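Local coordinates for fibronectin type III domain-containing protein (PDB 6P2K) that probably hydrolyses xyloglucan or related beta-glucans as a glycoside hydrolase family 74 enzyme, this chain holding the beta-propeller catalytic part of a longer protein, at residues K287-W299 with T306-D318. Sequence-based numbering, arbitrary orientation.
Sequences KDRFGLYEGTFNW and TNFYWEKIWDSYD
Strands 292-299 and 306-312 run antiparallel, 154° between their directions, paired backbone bonds at Glu294-Glu311 and Thr296-Tyr309 defining a beta hairpin, the outer half of a four-stranded beta-propeller blade. A classic beta bulge sets Ile313 and Trp314 both facing Leu292: Leu292 O accepts from Ile313 N at 2.9 Å and, weakly, from Trp314 N. On one face, the Phe297 edge meets the Trp310 indole in an offset edge-to-face pair, planes at 84°, Phe297 CZ 3.6 Å from Trp310 CZ2. Trp310 CE3 also lies 3.4 Å from Gly295 CA, where a side chain would clash. The Phe308 ring is nearly parallel to that of Phe297 but slid aside, and the nearest approach is Phe308 CB to Phe297 CD2, 3.5 Å. On the other face, Tyr309 has CG between backbone N and carbonyl carbon (chi1 58°), swinging its ring across to Thr296, whose CB sits over the ring face, 3.8 Å from the centroid. With the ring gone in an alanine here, Thr296 CB would probably lose its CH-pi partner and Tyr236 of the second subunit the ring it meets. Here too, Glu294 packs CB on Ile313 CG2 while its carboxylate salt-bridges Arg347 and hydrogen-bonds Tyr369, and Asn298 ND2 donates to a lone pair of Asn307 OD1 at 2.6 Å, the amide planes nearly perpendicular. Lys312, salt-bridged to Glu260, extends past the Tyr293 ring until Lys312 NZ reaches a lone pair of Phe290 O at 2.9 Å.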
loop_
_atom_site.group_PDB
_atom_site.type_symbol
_atom_site.label_atom_id
_atom_site.label_comp_id
_atom_site.label_asym_id
_atom_site.label_seq_id
_atom_site.Cartn_x
_atom_site.Cartn_y
_atom_site.Cartn_z
ATOM N N LYS B 287 3.579 12.262 -46.085
ATOM C CA LYS B 287 4.187 11.227 -45.247
ATOM C C LYS B 287 5.106 11.780 -44.158
ATOM O O LYS B 287 4.925 11.451 -42.980
ATOM C CB LYS B 287 4.952 10.207 -46.099
ATOM C CG LYS B 287 4.062 9.225 -46.844
ATOM C CD LYS B 287 4.699 7.842 -46.918
ATOM C CE LYS B 287 4.132 7.033 -48.078
ATOM N NZ LYS B 287 3.406 5.811 -47.629
ATOM N N ASP B 288 6.082 12.608 -44.525
ATOM C CA ASP B 288 7.127 13.007 -43.587
ATOM C C ASP B 288 6.569 13.836 -42.433
ATOM O O ASP B 288 5.707 14.699 -42.626
ATOM C CB ASP B 288 8.213 13.798 -44.313
ATOM C CG ASP B 288 9.015 12.940 -45.270
ATOM O OD1 ASP B 288 9.469 11.853 -44.860
ATOM O OD2 ASP B 288 9.186 13.351 -46.434
ATOM N N ARG B 289 7.086 13.580 -41.227
ATOM C CA ARG B 289 6.671 14.262 -40.001
ATOM C C ARG B 289 7.759 15.245 -39.581
ATOM O O ARG B 289 8.798 14.843 -39.049
ATOM C CB ARG B 289 6.398 13.257 -38.884
ATOM C CG ARG B 289 5.239 12.319 -39.147
ATOM C CD ARG B 289 4.850 11.545 -37.888
ATOM N NE ARG B 289 3.621 10.786 -38.092
ATOM C CZ ARG B 289 2.397 11.300 -37.984
ATOM N NH1 ARG B 289 2.231 12.577 -37.659
ATOM N NH2 ARG B 289 1.338 10.533 -38.200
ATOM N N PHE B 290 7.511 16.538 -39.803
ATOM C CA PHE B 290 8.428 17.570 -39.334
ATOM C C PHE B 290 7.707 18.844 -38.913
ATOM O O PHE B 290 8.373 19.846 -38.627
ATOM C CB PHE B 290 9.471 17.915 -40.411
ATOM C CG PHE B 290 8.871 18.282 -41.739
ATOM C CD1 PHE B 290 8.367 19.554 -41.966
ATOM C CD2 PHE B 290 8.815 17.355 -42.763
ATOM C CE1 PHE B 290 7.814 19.888 -43.184
ATOM C CE2 PHE B 290 8.268 17.685 -43.982
ATOM C CZ PHE B 290 7.765 18.951 -44.194
ATOM N N GLY B 291 6.378 18.843 -38.871
ATOM C CA GLY B 291 5.641 20.072 -38.655
ATOM C C GLY B 291 5.344 20.793 -39.956
ATOM O O GLY B 291 5.011 20.157 -40.959
ATOM N N LEU B 292 5.484 22.117 -39.962
ATOM C CA LEU B 292 5.100 22.919 -41.115
ATOM C C LEU B 292 6.019 24.129 -41.223
ATOM O O LEU B 292 6.318 24.782 -40.221
ATOM C CB LEU B 292 3.635 23.357 -41.001
ATOM C CG LEU B 292 3.017 24.223 -42.098
ATOM C CD1 LEU B 292 3.091 23.526 -43.447
ATOM C CD2 LEU B 292 1.573 24.543 -41.739
ATOM N N TYR B 293 6.463 24.417 -42.444
ATOM C CA TYR B 293 7.387 25.511 -42.712
ATOM C C TYR B 293 6.658 26.717 -43.290
ATOM O O TYR B 293 5.738 26.573 -44.101
ATOM C CB TYR B 293 8.476 25.090 -43.703
ATOM C CG TYR B 293 9.589 24.234 -43.143
ATOM C CD1 TYR B 293 10.602 24.790 -42.368
ATOM C CD2 TYR B 293 9.651 22.878 -43.430
ATOM C CE1 TYR B 293 11.632 24.008 -41.877
ATOM C CE2 TYR B 293 10.672 22.092 -42.945
ATOM C CZ TYR B 293 11.659 22.660 -42.170
ATOM O OH TYR B 293 12.677 21.872 -41.689
ATOM N N GLU B 294 7.090 27.906 -42.883
ATOM C CA GLU B 294 6.775 29.141 -43.587
ATOM C C GLU B 294 8.083 29.799 -44.004
ATOM O O GLU B 294 8.973 30.006 -43.171
ATOM C CB GLU B 294 5.944 30.099 -42.732
ATOM C CG GLU B 294 5.618 31.408 -43.452
ATOM C CD GLU B 294 4.586 32.248 -42.726
ATOM O OE1 GLU B 294 4.774 32.522 -41.521
ATOM O OE2 GLU B 294 3.582 32.633 -43.362
ATOM N N GLY B 295 8.203 30.112 -45.287
ATOM C CA GLY B 295 9.392 30.738 -45.829
ATOM C C GLY B 295 9.125 32.181 -46.208
ATOM O O GLY B 295 8.030 32.526 -46.656
ATOM N N THR B 296 10.135 33.026 -46.021
ATOM C CA THR B 296 10.063 34.435 -46.378
ATOM C C THR B 296 11.067 34.706 -47.487
ATOM O O THR B 296 12.251 34.387 -47.347
ATOM C CB THR B 296 10.348 35.330 -45.168
ATOM O OG1 THR B 296 9.491 34.951 -44.085
ATOM C CG2 THR B 296 10.103 36.792 -45.512
ATOM N N PHE B 297 10.593 35.282 -48.589
ATOM C CA PHE B 297 11.424 35.568 -49.752
ATOM C C PHE B 297 11.352 37.058 -50.049
ATOM O O PHE B 297 10.281 37.576 -50.383
ATOM C CB PHE B 297 10.977 34.752 -50.968
ATOM C CG PHE B 297 11.176 33.271 -50.809
ATOM C CD1 PHE B 297 10.309 32.522 -50.028
ATOM C CD2 PHE B 297 12.226 32.627 -51.438
ATOM C CE1 PHE B 297 10.487 31.162 -49.874
ATOM C CE2 PHE B 297 12.409 31.265 -51.291
ATOM C CZ PHE B 297 11.535 30.531 -50.506
ATOM N N ASN B 298 12.486 37.741 -49.927
ATOM C CA ASN B 298 12.569 39.183 -50.134
ATOM C C ASN B 298 13.234 39.439 -51.484
ATOM O O ASN B 298 14.458 39.331 -51.618
ATOM C CB ASN B 298 13.326 39.847 -48.990
ATOM C CG ASN B 298 12.624 39.673 -47.655
ATOM O OD1 ASN B 298 11.409 39.840 -47.557
ATOM N ND2 ASN B 298 13.385 39.340 -46.619
ATOM N N TRP B 299 12.416 39.769 -52.477
ATOM C CA TRP B 299 12.876 40.104 -53.814
ATOM C C TRP B 299 13.052 41.606 -53.937
ATOM O O TRP B 299 12.380 42.391 -53.264
ATOM C CB TRP B 299 11.880 39.618 -54.868
ATOM C CG TRP B 299 11.688 38.147 -54.844
ATOM C CD1 TRP B 299 10.888 37.439 -53.997
ATOM C CD2 TRP B 299 12.314 37.189 -55.703
ATOM N NE1 TRP B 299 10.977 36.096 -54.276
ATOM C CE2 TRP B 299 11.843 35.917 -55.321
ATOM C CE3 TRP B 299 13.224 37.281 -56.759
ATOM C CZ2 TRP B 299 12.258 34.748 -55.954
ATOM C CZ3 TRP B 299 13.631 36.119 -57.389
ATOM C CH2 TRP B 299 13.146 34.870 -56.985
ATOM N N THR B 306 17.115 38.674 -52.977
ATOM C CA THR B 306 18.011 39.281 -51.998
ATOM C C THR B 306 18.362 38.287 -50.898
ATOM O O THR B 306 19.533 37.961 -50.680
ATOM C CB THR B 306 17.366 40.532 -51.396
ATOM O OG1 THR B 306 16.998 41.438 -52.444
ATOM C CG2 THR B 306 18.325 41.223 -50.434
ATOM N N ASN B 307 17.343 37.788 -50.202
ATOM C CA ASN B 307 17.530 36.832 -49.123
ATOM C C ASN B 307 16.270 35.993 -48.998
ATOM O O ASN B 307 15.203 36.359 -49.499
ATOM C CB ASN B 307 17.840 37.529 -47.793
ATOM C CG ASN B 307 16.807 38.586 -47.426
ATOM O OD1 ASN B 307 15.616 38.300 -47.315
ATOM N ND2 ASN B 307 17.266 39.817 -47.241
ATOM N N PHE B 308 16.406 34.860 -48.315
ATOM C CA PHE B 308 15.256 34.037 -47.975
ATOM C C PHE B 308 15.607 33.181 -46.769
ATOM O O PHE B 308 16.777 32.869 -46.532
ATOM C CB PHE B 308 14.811 33.158 -49.152
ATOM C CG PHE B 308 15.685 31.953 -49.386
ATOM C CD1 PHE B 308 16.780 32.029 -50.228
ATOM C CD2 PHE B 308 15.401 30.739 -48.772
ATOM C CE1 PHE B 308 17.583 30.922 -50.448
ATOM C CE2 PHE B 308 16.203 29.633 -48.986
ATOM C CZ PHE B 308 17.294 29.725 -49.826
ATOM N N TYR B 309 14.577 32.804 -46.013
ATOM C CA TYR B 309 14.758 31.909 -44.881
ATOM C C TYR B 309 13.484 31.106 -44.661
ATOM O O TYR B 309 12.385 31.546 -45.009
ATOM C CB TYR B 309 15.139 32.668 -43.600
ATOM C CG TYR B 309 14.155 33.734 -43.160
ATOM C CD1 TYR B 309 14.153 34.992 -43.749
ATOM C CD2 TYR B 309 13.247 33.489 -42.136
ATOM C CE1 TYR B 309 13.263 35.973 -43.341
ATOM C CE2 TYR B 309 12.353 34.462 -41.722
ATOM C CZ TYR B 309 12.366 35.701 -42.328
ATOM O OH TYR B 309 11.477 36.672 -41.920
ATOM N N TRP B 310 13.652 29.915 -44.093
ATOM C CA TRP B 310 12.547 29.039 -43.737
ATOM C C TRP B 310 12.434 28.957 -42.222
ATOM O O TRP B 310 13.445 28.892 -41.517
ATOM C CB TRP B 310 12.738 27.635 -44.316
ATOM C CG TRP B 310 12.638 27.567 -45.807
ATOM C CD1 TRP B 310 13.671 27.553 -46.696
ATOM C CD2 TRP B 310 11.437 27.488 -46.585
ATOM N NE1 TRP B 310 13.189 27.478 -47.980
ATOM C CE2 TRP B 310 11.820 27.435 -47.938
ATOM C CE3 TRP B 310 10.077 27.455 -46.268
ATOM C CZ2 TRP B 310 10.890 27.354 -48.975
ATOM C CZ3 TRP B 310 9.156 27.379 -47.298
ATOM C CH2 TRP B 310 9.566 27.328 -48.634
ATOM N N GLU B 311 11.203 28.959 -41.727
ATOM C CA GLU B 311 10.934 28.900 -40.299
ATOM C C GLU B 311 9.848 27.871 -40.040
ATOM O O GLU B 311 8.857 27.807 -40.774
ATOM C CB GLU B 311 10.506 30.270 -39.764
ATOM C CG GLU B 311 9.920 30.254 -38.367
ATOM C CD GLU B 311 9.383 31.610 -37.955
ATOM O OE1 GLU B 311 9.086 31.800 -36.756
ATOM O OE2 GLU B 311 9.258 32.489 -38.835
ATOM N N LYS B 312 10.039 27.057 -39.006
ATOM C CA LYS B 312 9.018 26.098 -38.601
ATOM C C LYS B 312 7.971 26.832 -37.777
ATOM O O LYS B 312 8.257 27.301 -36.672
ATOM C CB LYS B 312 9.637 24.948 -37.813
ATOM C CG LYS B 312 10.164 23.823 -38.685
ATOM C CD LYS B 312 10.239 22.512 -37.925
ATOM C CE LYS B 312 11.119 21.513 -38.659
ATOM N NZ LYS B 312 11.175 20.198 -37.957
ATOM N N ILE B 313 6.757 26.952 -38.320
ATOM C CA ILE B 313 5.661 27.565 -37.574
ATOM C C ILE B 313 4.852 26.536 -36.802
ATOM O O ILE B 313 3.958 26.913 -36.028
ATOM C CB ILE B 313 4.749 28.373 -38.517
ATOM C CG1 ILE B 313 4.138 27.461 -39.583
ATOM C CG2 ILE B 313 5.538 29.496 -39.173
ATOM C CD1 ILE B 313 2.962 28.084 -40.304
ATOM N N TRP B 314 5.148 25.250 -36.983
ATOM C CA TRP B 314 4.514 24.149 -36.274
ATOM C C TRP B 314 5.566 23.058 -36.146
ATOM O O TRP B 314 6.298 22.794 -37.103
ATOM C CB TRP B 314 3.283 23.644 -37.032
ATOM C CG TRP B 314 2.273 22.907 -36.200
ATOM C CD1 TRP B 314 2.199 22.849 -34.835
ATOM C CD2 TRP B 314 1.184 22.119 -36.695
ATOM N NE1 TRP B 314 1.130 22.069 -34.454
ATOM C CE2 TRP B 314 0.492 21.612 -35.579
ATOM C CE3 TRP B 314 0.732 21.790 -37.978
ATOM C CZ2 TRP B 314 -0.631 20.799 -35.708
ATOM C CZ3 TRP B 314 -0.384 20.982 -38.102
ATOM C CH2 TRP B 314 -1.053 20.498 -36.974
ATOM N N ASP B 315 5.659 22.437 -34.972
ATOM C CA ASP B 315 6.803 21.577 -34.693
ATOM C C ASP B 315 6.390 20.462 -33.734
ATOM O O ASP B 315 5.209 20.294 -33.419
ATOM C CB ASP B 315 7.962 22.406 -34.127
ATOM C CG ASP B 315 9.317 21.840 -34.492
ATOM O OD1 ASP B 315 9.382 20.655 -34.893
ATOM O OD2 ASP B 315 10.318 22.580 -34.374
ATOM N N SER B 316 7.389 19.708 -33.266
ATOM C CA SER B 316 7.181 18.610 -32.334
ATOM C C SER B 316 6.357 19.069 -31.141
ATOM O O SER B 316 6.438 20.222 -30.710
ATOM C CB SER B 316 8.526 18.068 -31.838
ATOM O OG SER B 316 9.421 17.886 -32.916
ATOM N N TYR B 317 5.557 18.155 -30.606
ATOM C CA TYR B 317 4.748 18.457 -29.435
ATOM C C TYR B 317 5.641 18.855 -28.268
ATOM O O TYR B 317 6.549 18.113 -27.882
ATOM C CB TYR B 317 3.887 17.248 -29.063
ATOM C CG TYR B 317 3.041 17.466 -27.832
ATOM C CD1 TYR B 317 1.923 18.291 -27.870
ATOM C CD2 TYR B 317 3.358 16.847 -26.633
ATOM C CE1 TYR B 317 1.143 18.489 -26.743
ATOM C CE2 TYR B 317 2.585 17.039 -25.502
ATOM C CZ TYR B 317 1.480 17.865 -25.563
ATOM O OH TYR B 317 0.707 18.061 -24.437
ATOM N N ASP B 318 5.384 20.040 -27.714
ATOM C CA ASP B 318 6.111 20.541 -26.556
ATOM C C ASP B 318 5.170 21.073 -25.482
ATOM O O ASP B 318 5.626 21.768 -24.566
ATOM C CB ASP B 318 7.100 21.638 -26.970
ATOM C CG ASP B 318 6.422 22.806 -27.670
ATOM O OD1 ASP B 318 5.181 22.787 -27.826
ATOM O OD2 ASP B 318 7.135 23.749 -28.072
HETATM O O HOH W 1 10.144 18.294 -36.132
HETATM O O HOH W 2 7.273 33.649 -41.032
HETATM O O HOH W 3 11.883 39.307 -43.921
#